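Local structure of putative S41 protease (Bacteroides fragilis NCTC 9343, 3K50) at residues M115-D120 with S128-G133; E196-P201 with Q206-D211; C241-C246 with P279-S284. The protein probably cleaves peptide bonds as a serine peptidase of family S41, and carries a PDZ-like domain that may help to hold substrates. One frame throughout, in Å; residues are numbered along the deposited sequence.

Interaction 1 of 3, residues M115-D120 with S128-G133; sequences MMMNGD and SELLQG
Met-117 alone of residues 115-120 reaches across to Glu-129 and Leu-130; the two residues before it build the strand from which it projects. Met-115 and Met-116 both face Gln-139 of the neighbouring strand 136-146, which makes a classic beta bulge, and the side chain of Met-115 lies on Val-157 and Pro-159 of the next strand. Met-117, like them a selenomethionine, points at the other segment. Its long, flexible, apolar chain suits a place where the nearest CA atoms, Met-117 to Leu-130, are 8.9 Å apart. The chain runs out nearly straight as far as Met-117 SE, which lies 3.7 Å from Leu-130 CD2. A bend at chi3 (-67°) then turns the methyl toward Glu-129, where Met-117 CE is 3.8 Å from Glu-129 CB. The methyl lies against both CB and OE1 of Glu-129, and OE1 also forms a salt bridge with Arg-136. Leu-130, branched and fully apolar, also rests on Ile-122, Phe-76 and Tyr-78. Beyond Met-117 the chain reverses in a type I' turn, closed by Met-117 N to Asp-120 O (2.9 Å) and Asp-120 N to Met-117 O (3.0 Å). Asn-118 and Gly-119 readily accept the positive phi values of its two central positions. Asn-118 OD1 accepts bonds from Arg-136 NE and Gln-137 N, so one arginine serves both segments. The Asn-Gly turn after a strand, followed by a short helical piece packed against the sheet, recalls the PDZ fold; here a 3-10 turn stands about where PDZ domains usually carry their second helix.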
HETATM    1  N   MSE A 115     -14.982  -5.555 -20.486  1.00 31.67           N
HETATM    2  CA  MSE A 115     -16.405  -5.923 -20.661  1.00 34.65           C
HETATM    3  C   MSE A 115     -16.657  -7.345 -21.178  1.00 37.01           C
HETATM    4  O   MSE A 115     -17.719  -7.921 -20.896  1.00 35.23           O
HETATM    5  CB  MSE A 115     -17.089  -4.947 -21.609  1.00 34.89           C
HETATM    6  CG  MSE A 115     -17.006  -3.516 -21.167  1.00 35.56           C
HETATM    7 SE   MSE A 115     -17.830  -2.324 -22.406  0.75 31.31          SE
HETATM    8  CE  MSE A 115     -19.752  -2.503 -21.881  1.00 33.22           C
HETATM    9  N   MSE A 116     -15.717  -7.875 -21.974  1.00 39.43           N
HETATM   10  CA  MSE A 116     -15.786  -9.252 -22.503  1.00 39.20           C
HETATM   11  C   MSE A 116     -14.403  -9.827 -22.639  1.00 40.24           C
HETATM   12  O   MSE A 116     -13.434  -9.074 -22.832  1.00 39.24           O
HETATM   13  CB  MSE A 116     -16.384  -9.259 -23.890  1.00 41.07           C
HETATM   14  CG  MSE A 116     -17.664  -8.497 -23.981  1.00 51.60           C
HETATM   15 SE   MSE A 116     -19.190  -9.445 -23.378  0.75 55.56          SE
HETATM   16  CE  MSE A 116     -19.607  -9.869 -25.243  1.00 36.24           C
HETATM   17  N   MSE A 117     -14.304 -11.154 -22.509  1.00 42.50           N
HETATM   18  CA  MSE A 117     -13.063 -11.891 -22.740  1.00 45.17           C
HETATM   19  C   MSE A 117     -13.348 -12.962 -23.762  1.00 41.75           C
HETATM   20  O   MSE A 117     -14.152 -13.861 -23.526  1.00 37.34           O
HETATM   21  CB  MSE A 117     -12.534 -12.538 -21.476  1.00 44.20           C
HETATM   22  CG  MSE A 117     -12.024 -11.576 -20.504  1.00 52.64           C
HETATM   23 SE   MSE A 117     -11.004 -12.425 -19.085  0.75 60.05          SE
HETATM   24  CE  MSE A 117     -12.461 -13.458 -18.173  1.00 57.41           C
ATOM     25  N   ASN A 118     -12.675 -12.879 -24.897  1.00 44.05           N
ATOM     26  CA  ASN A 118     -12.899 -13.841 -25.995  1.00 45.07           C
ATOM     27  C   ASN A 118     -14.377 -14.088 -26.280  1.00 45.99           C
ATOM     28  O   ASN A 118     -14.836 -15.237 -26.340  1.00 46.73           O
ATOM     29  CB  ASN A 118     -12.156 -15.151 -25.722  1.00 45.44           C
ATOM     30  CG  ASN A 118     -10.667 -15.010 -25.957  1.00 49.84           C
ATOM     31  OD1 ASN A 118      -9.928 -14.736 -25.026  1.00 41.44           O
ATOM     32  ND2 ASN A 118     -10.231 -15.092 -27.239  1.00 46.99           N
ATOM     33  N   GLY A 119     -15.118 -12.989 -26.433  1.00 44.30           N
ATOM     34  CA  GLY A 119     -16.545 -13.041 -26.739  1.00 43.62           C
ATOM     35  C   GLY A 119     -17.477 -13.477 -25.620  1.00 45.08           C
ATOM     36  O   GLY A 119     -18.666 -13.518 -25.827  1.00 46.45           O
ATOM     37  N   ASP A 120     -16.969 -13.785 -24.430  1.00 43.92           N
ATOM     38  CA  ASP A 120     -17.832 -14.213 -23.344  1.00 44.53           C
ATOM     39  C   ASP A 120     -17.841 -13.203 -22.190  1.00 45.70           C
ATOM     40  O   ASP A 120     -16.837 -12.536 -21.912  1.00 41.63           O
ATOM     41  CB  ASP A 120     -17.355 -15.564 -22.805  1.00 47.56           C
ATOM     42  CG  ASP A 120     -17.462 -16.697 -23.819  1.00 53.86           C
ATOM     43  OD1 ASP A 120     -17.898 -16.485 -24.978  1.00 65.08           O
ATOM     44  OD2 ASP A 120     -17.103 -17.825 -23.427  1.00 61.45           O
ATOM     45  N   SER A 128     -11.620 -15.473 -11.924  1.00 42.04           N
ATOM     46  CA  SER A 128     -10.215 -15.788 -11.669  1.00 41.87           C
ATOM     47  C   SER A 128      -9.462 -15.806 -13.008  1.00 41.24           C
ATOM     48  O   SER A 128      -8.236 -15.687 -13.028  1.00 45.23           O
ATOM     49  CB  SER A 128     -10.049 -17.096 -10.835  1.00 43.14           C
ATOM     50  OG  SER A 128     -10.309 -18.278 -11.596  1.00 37.79           O
ATOM     51  N   GLU A 129     -10.180 -15.885 -14.132  1.00 38.44           N
ATOM     52  CA  GLU A 129      -9.501 -15.774 -15.440  1.00 40.98           C
ATOM     53  C   GLU A 129      -8.965 -14.356 -15.680  1.00 39.34           C
ATOM     54  O   GLU A 129      -8.204 -14.135 -16.610  1.00 40.78           O
ATOM     55  CB  GLU A 129     -10.388 -16.175 -16.609  1.00 41.62           C
ATOM     56  CG  GLU A 129     -10.897 -17.611 -16.522  1.00 50.13           C
ATOM     57  CD  GLU A 129     -11.697 -18.027 -17.735  1.00 59.12           C
ATOM     58  OE1 GLU A 129     -11.846 -17.218 -18.689  1.00 67.86           O
ATOM     59  OE2 GLU A 129     -12.176 -19.176 -17.734  1.00 67.55           O
ATOM     60  N   LEU A 130      -9.415 -13.394 -14.889  1.00 36.01           N
ATOM     61  CA  LEU A 130      -8.860 -12.015 -14.951  1.00 36.11           C
ATOM     62  C   LEU A 130      -7.462 -11.887 -14.336  1.00 37.94           C
ATOM     63  O   LEU A 130      -6.763 -10.912 -14.597  1.00 39.25           O
ATOM     64  CB  LEU A 130      -9.789 -11.034 -14.220  1.00 30.98           C
ATOM     65  CG  LEU A 130     -11.106 -10.822 -14.978  1.00 33.78           C
ATOM     66  CD1 LEU A 130     -12.207 -10.194 -14.130  1.00 38.66           C
ATOM     67  CD2 LEU A 130     -10.844 -10.016 -16.279  1.00 27.62           C
ATOM     68  N   LEU A 131      -7.074 -12.860 -13.509  1.00 37.81           N
ATOM     69  CA  LEU A 131      -5.824 -12.814 -12.775  1.00 36.40           C
ATOM     70  C   LEU A 131      -4.643 -13.353 -13.566  1.00 35.37           C
ATOM     71  O   LEU A 131      -3.558 -12.786 -13.529  1.00 35.42           O
ATOM     72  CB  LEU A 131      -5.988 -13.593 -11.485  1.00 40.43           C
ATOM     73  CG  LEU A 131      -6.903 -13.028 -10.404  1.00 36.91           C
ATOM     74  CD1 LEU A 131      -6.966 -14.043  -9.261  1.00 40.68           C
ATOM     75  CD2 LEU A 131      -6.372 -11.719  -9.874  1.00 42.67           C
ATOM     76  N   GLN A 132      -4.854 -14.425 -14.303  1.00 37.21           N
ATOM     77  CA  GLN A 132      -3.783 -15.056 -15.076  1.00 38.52           C
ATOM     78  C   GLN A 132      -4.342 -15.979 -16.120  1.00 36.77           C
ATOM     79  O   GLN A 132      -5.513 -16.325 -16.058  1.00 33.53           O
ATOM     80  CB  GLN A 132      -2.916 -15.872 -14.136  1.00 43.07           C
ATOM     81  CG  GLN A 132      -3.756 -16.686 -13.179  1.00 48.24           C
ATOM     82  CD  GLN A 132      -2.999 -17.829 -12.592  1.00 59.52           C
ATOM     83  OE1 GLN A 132      -1.906 -17.653 -12.037  1.00 54.28           O
ATOM     84  NE2 GLN A 132      -3.567 -19.033 -12.721  1.00 60.51           N
ATOM     85  N   GLY A 133      -3.501 -16.383 -17.069  1.00 36.39           N
ATOM     86  CA  GLY A 133      -3.917 -17.282 -18.119  1.00 36.56           C
ATOM     87  C   GLY A 133      -3.166 -17.036 -19.403  1.00 37.56           C
ATOM     88  O   GLY A 133      -2.107 -16.408 -19.408  1.00 35.58           O
TER

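Interaction 2 of 3, residues E196-P201 with Q206-D211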
ATOM      1  N   GLU A 196       4.642   0.986  -2.250  1.00 32.06           N
ATOM      2  CA  GLU A 196       5.160  -0.026  -1.371  1.00 31.76           C
ATOM      3  C   GLU A 196       6.449   0.464  -0.756  1.00 32.33           C
ATOM      4  O   GLU A 196       7.288   1.014  -1.450  1.00 30.65           O
ATOM      5  CB  GLU A 196       5.429  -1.328  -2.157  1.00 33.17           C
ATOM      6  CG  GLU A 196       5.718  -2.453  -1.296  1.00 36.83           C
ATOM      7  CD  GLU A 196       6.129  -3.717  -2.040  1.00 45.05           C
ATOM      8  OE1 GLU A 196       6.353  -3.687  -3.268  1.00 46.61           O
ATOM      9  OE2 GLU A 196       6.243  -4.747  -1.351  1.00 42.27           O
ATOM     10  N   PHE A 197       6.576   0.312   0.568  1.00 30.26           N
ATOM     11  CA  PHE A 197       7.814   0.673   1.251  1.00 30.75           C
ATOM     12  C   PHE A 197       8.796  -0.501   1.107  1.00 30.36           C
ATOM     13  O   PHE A 197       8.961  -1.336   2.014  1.00 31.45           O
ATOM     14  CB  PHE A 197       7.537   1.029   2.726  1.00 30.85           C
ATOM     15  CG  PHE A 197       6.756   2.318   2.894  1.00 27.84           C
ATOM     16  CD1 PHE A 197       5.416   2.349   2.684  1.00 29.39           C
ATOM     17  CD2 PHE A 197       7.391   3.490   3.259  1.00 35.54           C
ATOM     18  CE1 PHE A 197       4.706   3.534   2.804  1.00 30.34           C
ATOM     19  CE2 PHE A 197       6.691   4.673   3.381  1.00 34.70           C
ATOM     20  CZ  PHE A 197       5.342   4.693   3.139  1.00 34.59           C
ATOM     21  N   LYS A 198       9.496  -0.518  -0.009  1.00 30.94           N
ATOM     22  CA  LYS A 198      10.425  -1.586  -0.334  1.00 33.20           C
ATOM     23  C   LYS A 198      11.681  -0.947  -0.928  1.00 31.78           C
ATOM     24  O   LYS A 198      11.576  -0.145  -1.833  1.00 33.85           O
ATOM     25  CB  LYS A 198       9.730  -2.533  -1.321  1.00 34.62           C
ATOM     26  CG  LYS A 198      10.435  -3.882  -1.454  1.00 38.86           C
ATOM     27  CD  LYS A 198       9.691  -4.769  -2.390  1.00 43.53           C
ATOM     28  CE  LYS A 198      10.379  -6.084  -2.607  1.00 52.80           C
ATOM     29  NZ  LYS A 198       9.560  -6.864  -3.575  1.00 61.10           N
ATOM     30  N   ALA A 199      12.846  -1.325  -0.423  1.00 30.12           N
ATOM     31  CA  ALA A 199      14.085  -0.670  -0.731  1.00 30.17           C
ATOM     32  C   ALA A 199      14.632  -1.070  -2.081  1.00 33.49           C
ATOM     33  O   ALA A 199      15.190  -0.233  -2.757  1.00 29.82           O
ATOM     34  CB  ALA A 199      15.121  -0.913   0.419  1.00 33.05           C
ATOM     35  N   GLY A 200      14.430  -2.330  -2.485  1.00 35.03           N
ATOM     36  CA  GLY A 200      14.922  -2.835  -3.757  1.00 33.77           C
ATOM     37  C   GLY A 200      14.360  -4.231  -4.056  1.00 37.00           C
ATOM     38  O   GLY A 200      13.639  -4.808  -3.206  1.00 32.71           O
ATOM     39  N   PRO A 201      14.640  -4.759  -5.280  1.00 38.31           N
ATOM     40  CA  PRO A 201      14.115  -6.076  -5.686  1.00 40.39           C
ATOM     41  C   PRO A 201      14.716  -7.247  -4.897  1.00 45.31           C
ATOM     42  O   PRO A 201      14.008  -8.192  -4.634  1.00 50.81           O
ATOM     43  CB  PRO A 201      14.452  -6.169  -7.185  1.00 39.20           C
ATOM     44  CG  PRO A 201      15.591  -5.207  -7.393  1.00 42.26           C
ATOM     45  CD  PRO A 201      15.387  -4.097  -6.371  1.00 38.32           C
ATOM     46  N   GLN A 206      19.210  -1.298  -2.793  1.00 43.42           N
ATOM     47  CA  GLN A 206      18.658   0.018  -2.524  1.00 42.83           C
ATOM     48  C   GLN A 206      18.058   0.607  -3.812  1.00 39.80           C
ATOM     49  O   GLN A 206      17.665   1.780  -3.864  1.00 37.95           O
ATOM     50  CB  GLN A 206      19.767   0.915  -1.983  1.00 42.82           C
ATOM     51  CG  GLN A 206      20.018   0.705  -0.522  1.00 50.80           C
ATOM     52  CD  GLN A 206      19.017   1.428   0.367  1.00 62.42           C
ATOM     53  OE1 GLN A 206      18.998   2.706   0.487  1.00 53.52           O
ATOM     54  NE2 GLN A 206      18.203   0.620   1.049  1.00 66.18           N
ATOM     55  N   ALA A 207      17.966  -0.222  -4.847  1.00 36.04           N
ATOM     56  CA  ALA A 207      17.503   0.233  -6.148  1.00 35.92           C
ATOM     57  C   ALA A 207      16.224   1.092  -6.090  1.00 35.26           C
ATOM     58  O   ALA A 207      16.177   2.134  -6.743  1.00 35.21           O
ATOM     59  CB  ALA A 207      17.320  -0.962  -7.114  1.00 32.57           C
ATOM     60  N   TYR A 208      15.227   0.705  -5.307  1.00 33.44           N
ATOM     61  CA  TYR A 208      13.963   1.490  -5.316  1.00 33.55           C
ATOM     62  C   TYR A 208      14.090   2.732  -4.484  1.00 33.41           C
ATOM     63  O   TYR A 208      13.476   3.728  -4.799  1.00 30.69           O
ATOM     64  CB  TYR A 208      12.786   0.701  -4.821  1.00 30.82           C
ATOM     65  CG  TYR A 208      12.534  -0.606  -5.559  1.00 34.44           C
ATOM     66  CD1 TYR A 208      12.793  -0.730  -6.920  1.00 30.99           C
ATOM     67  CD2 TYR A 208      11.928  -1.701  -4.898  1.00 35.66           C
ATOM     68  CE1 TYR A 208      12.523  -1.921  -7.593  1.00 35.98           C
ATOM     69  CE2 TYR A 208      11.630  -2.898  -5.571  1.00 31.25           C
ATOM     70  CZ  TYR A 208      11.915  -2.999  -6.913  1.00 35.92           C
ATOM     71  OH  TYR A 208      11.640  -4.178  -7.596  1.00 35.17           O
ATOM     72  N   ASN A 209      14.852   2.656  -3.398  1.00 31.78           N
ATOM     73  CA  ASN A 209      15.124   3.857  -2.644  1.00 32.41           C
ATOM     74  C   ASN A 209      15.877   4.878  -3.511  1.00 31.99           C
ATOM     75  O   ASN A 209      15.623   6.076  -3.392  1.00 30.72           O
ATOM     76  CB  ASN A 209      15.927   3.570  -1.414  1.00 27.76           C
ATOM     77  CG  ASN A 209      15.131   3.006  -0.333  1.00 34.70           C
ATOM     78  OD1 ASN A 209      13.895   3.040  -0.358  1.00 34.13           O
ATOM     79  ND2 ASN A 209      15.834   2.490   0.690  1.00 39.09           N
ATOM     80  N   ASP A 210      16.759   4.417  -4.401  1.00 32.23           N
ATOM     81  CA  ASP A 210      17.442   5.340  -5.325  1.00 32.04           C
ATOM     82  C   ASP A 210      16.470   5.908  -6.379  1.00 30.15           C
ATOM     83  O   ASP A 210      16.634   7.035  -6.809  1.00 29.58           O
ATOM     84  CB  ASP A 210      18.743   4.729  -5.916  1.00 31.35           C
ATOM     85  CG  ASP A 210      19.875   4.679  -4.862  1.00 37.00           C
ATOM     86  OD1 ASP A 210      19.820   5.490  -3.921  1.00 37.58           O
ATOM     87  OD2 ASP A 210      20.807   3.848  -4.941  1.00 39.40           O
ATOM     88  N   ASP A 211      15.495   5.120  -6.816  1.00 32.97           N
ATOM     89  CA  ASP A 211      14.424   5.635  -7.683  1.00 29.05           C
ATOM     90  C   ASP A 211      13.690   6.748  -6.926  1.00 29.11           C
ATOM     91  O   ASP A 211      13.322   7.763  -7.503  1.00 31.43           O
ATOM     92  CB  ASP A 211      13.375   4.561  -8.001  1.00 28.45           C
ATOM     93  CG  ASP A 211      13.872   3.508  -8.920  1.00 36.98           C
ATOM     94  OD1 ASP A 211      14.820   3.794  -9.686  1.00 35.58           O
ATOM     95  OD2 ASP A 211      13.301   2.386  -8.904  1.00 40.22           O
TER
HETATM   96  O   HOH W   1      11.451   2.705  -1.752  1.00 26.90           O
HETATM   97  O   HOH W   2      10.344  -5.994  -5.995  1.00 48.64           O
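A single carbonyl oxygen, Ala-199 O, takes two backbone N-H groups from the first turn of a helix that starts only a few residues later. Asn-209 N donates at 3.0 Å with an N-H...O angle of 155°; Tyr-208 N to Ala-199 O is shorter, 2.7 Å, but bent to 129° and weak. Gln-206 is the N-cap, and its OE1 receives Asn-209 ND2 at 3.2 Å, the donor sitting above the carbonyl plane. The methyl of Ala-199, small enough for the place, fits against these two amides. Tyr-208 turns its ring under the loop: CG lies anti to the carbonyl carbon (chi1 -56°), and one face takes Gly-200 CA, 3.8 Å from the ring centroid, and Pro-201 CD, both as CH-pi contacts. Having no side chain, Gly-200 can lie this close to the ring and to the backbone at Ala-207. The extended Lys-198 runs alongside the tyrosine, and water 2, in the ring plane, joins Lys-198 NZ to Tyr-208 OH. Water 1 donates to Lys-198 O at 2.9 Å and to Asn-209 OD1 at 2.8 Å. The loop thus lends the helix an acceptor where N-H groups begin without partners of their own, and the positive end of the helix dipole probably polarises that carbonyl and strengthens its hold.

Interaction 3 of 3, residues C241-C246 with P279-S284; sequences CAQLLC and PELIQS
The carboxamide of Gln-243 turns one flat face to Leu-281, whose CD1 sits almost straight above the carbon, 3.6 Å from Gln-243 CD. Leu-281 CD1 is also 3.7 Å from Gln-243 OE1, over the same face, and the two side chains cross at about a right angle. Gln-243 NE2 donates to Thr-276 O, a bond that probably helps fix the rotation of the amide and satisfies a polar atom within a buried setting. A glutamine suits the place because it offers a flat surface to a methyl while its NH2 group keeps a hydrogen bond to Thr-276. CG lies opposite the backbone N (chi1 -176°) and the rest of the chain is extended, which carries the amide out to the leucine. The second flat group, the amide of Gln-283, folds back on its own loop: Gln-283 NE2 to Glu-280 O is 2.8 Å and nearly straight at 175°, with the acceptor in the amide plane. Residues 241-246 belong to helix 239-249 of the peptidase domain, which resembles the ClpP/crotonase fold. Helix 304-312 packs on Ala-242 and Cys-246, and helix 207-221 on Cys-241, Leu-244 and Leu-245. Residues 279-284 come from the loop that leads toward strand 292-297, whose residues 279-282 have helical backbone angles, with Ile-282 N bonded to Pro-279 O at 3.1 Å. Leu-244, next to Gln-243 on the helix, fills the ground beside this bend with a branched apolar end. Leu-244 CD1 approaches Leu-281 CB at 4.2 Å and Leu-281 O at 3.4 Å. That carbonyl oxygen accepts a hydrogen bond from Arg-213 NH2 of helix 207-221, while Ile-282 O has a weak one from Arg-213 NE.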
ATOM      1  N   CYS A 241      12.577   2.672   4.683  1.00 31.00           N
ATOM      2  CA  CYS A 241      12.019   3.388   3.532  1.00 28.12           C
ATOM      3  C   CYS A 241      11.192   4.546   4.028  1.00 29.73           C
ATOM      4  O   CYS A 241      11.279   5.639   3.487  1.00 30.23           O
ATOM      5  CB  CYS A 241      11.151   2.469   2.652  1.00 32.53           C
ATOM      6  SG  CYS A 241      12.137   1.190   1.848  1.00 37.24           S
ATOM      7  N   ALA A 242      10.396   4.308   5.066  1.00 29.11           N
ATOM      8  CA  ALA A 242       9.565   5.360   5.621  1.00 30.81           C
ATOM      9  C   ALA A 242      10.397   6.537   6.186  1.00 28.66           C
ATOM     10  O   ALA A 242      10.044   7.671   5.999  1.00 30.22           O
ATOM     11  CB  ALA A 242       8.615   4.798   6.696  1.00 25.42           C
ATOM     12  N   GLN A 243      11.499   6.235   6.860  1.00 28.56           N
ATOM     13  CA  GLN A 243      12.393   7.233   7.386  1.00 29.54           C
ATOM     14  C   GLN A 243      12.964   8.037   6.256  1.00 27.47           C
ATOM     15  O   GLN A 243      13.081   9.229   6.379  1.00 31.28           O
ATOM     16  CB  GLN A 243      13.522   6.573   8.197  1.00 28.51           C
ATOM     17  CG  GLN A 243      14.461   7.587   8.861  1.00 31.86           C
ATOM     18  CD  GLN A 243      15.654   6.944   9.529  1.00 32.17           C
ATOM     19  OE1 GLN A 243      15.987   5.799   9.227  1.00 30.75           O
ATOM     20  NE2 GLN A 243      16.331   7.691  10.401  1.00 31.81           N
ATOM     21  N   LEU A 244      13.397   7.381   5.191  1.00 26.55           N
ATOM     22  CA  LEU A 244      13.945   8.097   4.018  1.00 26.58           C
ATOM     23  C   LEU A 244      12.924   9.114   3.436  1.00 28.80           C
ATOM     24  O   LEU A 244      13.219  10.309   3.305  1.00 28.58           O
ATOM     25  CB  LEU A 244      14.382   7.099   2.928  1.00 29.88           C
ATOM     26  CG  LEU A 244      14.833   7.688   1.566  1.00 27.45           C
ATOM     27  CD1 LEU A 244      16.004   8.651   1.719  1.00 25.16           C
ATOM     28  CD2 LEU A 244      15.147   6.644   0.529  1.00 26.01           C
ATOM     29  N   LEU A 245      11.709   8.625   3.176  1.00 26.61           N
ATOM     30  CA  LEU A 245      10.599   9.423   2.646  1.00 27.19           C
ATOM     31  C   LEU A 245      10.308  10.650   3.554  1.00 29.69           C
ATOM     32  O   LEU A 245      10.217  11.808   3.108  1.00 31.61           O
ATOM     33  CB  LEU A 245       9.357   8.532   2.505  1.00 25.80           C
ATOM     34  CG  LEU A 245       8.119   9.187   1.904  1.00 30.62           C
ATOM     35  CD1 LEU A 245       8.407   9.838   0.466  1.00 24.24           C
ATOM     36  CD2 LEU A 245       6.926   8.217   1.880  1.00 30.65           C
ATOM     37  N   CYS A 246      10.152  10.408   4.843  1.00 31.15           N
ATOM     38  CA  CYS A 246       9.918  11.506   5.763  1.00 24.80           C
ATOM     39  C   CYS A 246      11.000  12.522   5.786  1.00 25.63           C
ATOM     40  O   CYS A 246      10.723  13.715   5.863  1.00 26.42           O
ATOM     41  CB  CYS A 246       9.783  10.972   7.179  1.00 25.37           C
ATOM     42  SG  CYS A 246       8.229  10.031   7.443  1.00 29.79           S
ATOM     43  N   PRO A 279      19.618  13.543   7.634  1.00 33.42           N
ATOM     44  CA  PRO A 279      20.026  14.090   6.359  1.00 33.01           C
ATOM     45  C   PRO A 279      21.101  13.305   5.621  1.00 33.27           C
ATOM     46  O   PRO A 279      21.220  13.426   4.394  1.00 31.26           O
ATOM     47  CB  PRO A 279      20.481  15.520   6.708  1.00 32.97           C
ATOM     48  CG  PRO A 279      20.953  15.423   8.133  1.00 36.19           C
ATOM     49  CD  PRO A 279      20.004  14.410   8.769  1.00 33.32           C
ATOM     50  N   GLU A 280      21.834  12.440   6.320  1.00 35.94           N
ATOM     51  CA  GLU A 280      22.823  11.590   5.634  1.00 33.24           C
ATOM     52  C   GLU A 280      22.136  10.514   4.759  1.00 31.10           C
ATOM     53  O   GLU A 280      22.778   9.891   3.931  1.00 31.18           O
ATOM     54  CB  GLU A 280      23.739  10.910   6.640  1.00 32.00           C
ATOM     55  CG  GLU A 280      24.877  11.773   7.174  1.00 39.11           C
ATOM     56  CD  GLU A 280      24.456  12.801   8.178  1.00 52.42           C
ATOM     57  OE1 GLU A 280      23.615  12.473   9.048  1.00 54.03           O
ATOM     58  OE2 GLU A 280      25.002  13.939   8.122  1.00 58.55           O
ATOM     59  N   LEU A 281      20.855  10.274   5.000  1.00 28.75           N
ATOM     60  CA  LEU A 281      20.071   9.376   4.156  1.00 32.37           C
ATOM     61  C   LEU A 281      19.675   9.966   2.824  1.00 30.47           C
ATOM     62  O   LEU A 281      19.372   9.204   1.912  1.00 28.86           O
ATOM     63  CB  LEU A 281      18.761   8.942   4.831  1.00 33.94           C
ATOM     64  CG  LEU A 281      18.758   7.965   6.022  1.00 34.57           C
ATOM     65  CD1 LEU A 281      17.327   7.860   6.477  1.00 27.38           C
ATOM     66  CD2 LEU A 281      19.303   6.543   5.675  1.00 41.37           C
ATOM     67  N   ILE A 282      19.759  11.287   2.657  1.00 29.32           N
ATOM     68  CA  ILE A 282      19.249  11.907   1.417  1.00 26.96           C
ATOM     69  C   ILE A 282      20.076  11.467   0.212  1.00 29.54           C
ATOM     70  O   ILE A 282      19.510  11.126  -0.853  1.00 26.66           O
ATOM     71  CB  ILE A 282      19.183  13.442   1.567  1.00 28.17           C
ATOM     72  CG1 ILE A 282      18.162  13.827   2.692  1.00 28.33           C
ATOM     73  CG2 ILE A 282      18.897  14.159   0.241  1.00 27.51           C
ATOM     74  CD1 ILE A 282      18.173  15.271   3.085  1.00 27.92           C
ATOM     75  N   GLN A 283      21.396  11.510   0.363  1.00 27.56           N
ATOM     76  CA  GLN A 283      22.305  11.122  -0.706  1.00 29.56           C
ATOM     77  C   GLN A 283      21.912  11.805  -2.019  1.00 29.00           C
ATOM     78  O   GLN A 283      21.819  13.032  -2.026  1.00 27.59           O
ATOM     79  CB  GLN A 283      22.385   9.582  -0.782  1.00 26.59           C
ATOM     80  CG  GLN A 283      22.999   8.993   0.478  1.00 28.73           C
ATOM     81  CD  GLN A 283      24.425   9.439   0.707  1.00 22.30           C
ATOM     82  OE1 GLN A 283      25.283   9.352  -0.211  1.00 25.85           O
ATOM     83  NE2 GLN A 283      24.709   9.883   1.920  1.00 26.65           N
ATOM     84  N   SER A 284      21.651  11.053  -3.096  1.00 29.57           N
ATOM     85  CA  SER A 284      21.332  11.617  -4.398  1.00 28.85           C
ATOM     86  C   SER A 284      19.944  12.240  -4.533  1.00 30.36           C
ATOM     87  O   SER A 284      19.598  12.795  -5.617  1.00 27.31           O
ATOM     88  CB  SER A 284      21.499  10.545  -5.481  1.00 31.38           C
ATOM     89  OG  SER A 284      20.802   9.368  -5.121  1.00 31.33           O
TER

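How the interactions relate
The three contacts follow one another along the chain without nesting or crossing. Interaction 1 comes first, closing the loop between strands 113-117 and 136-146 of the PDZ-like domain; its centre lies about 32 Å from that of interaction 2 and about 42 Å from that of interaction 3. Interaction 2 closes a short loop between strand 187-194 and helix 207-221. Interaction 3 spans a longer excursion, 32 residues, and ties helix 239-249 to the loop before strand 292-297. These last two touch: Cys-241 SG lies 3.4 Å from Asn-209 OD1, and Phe-197 packs on Ala-242. Together they join two helices and their loops within the peptidase domain.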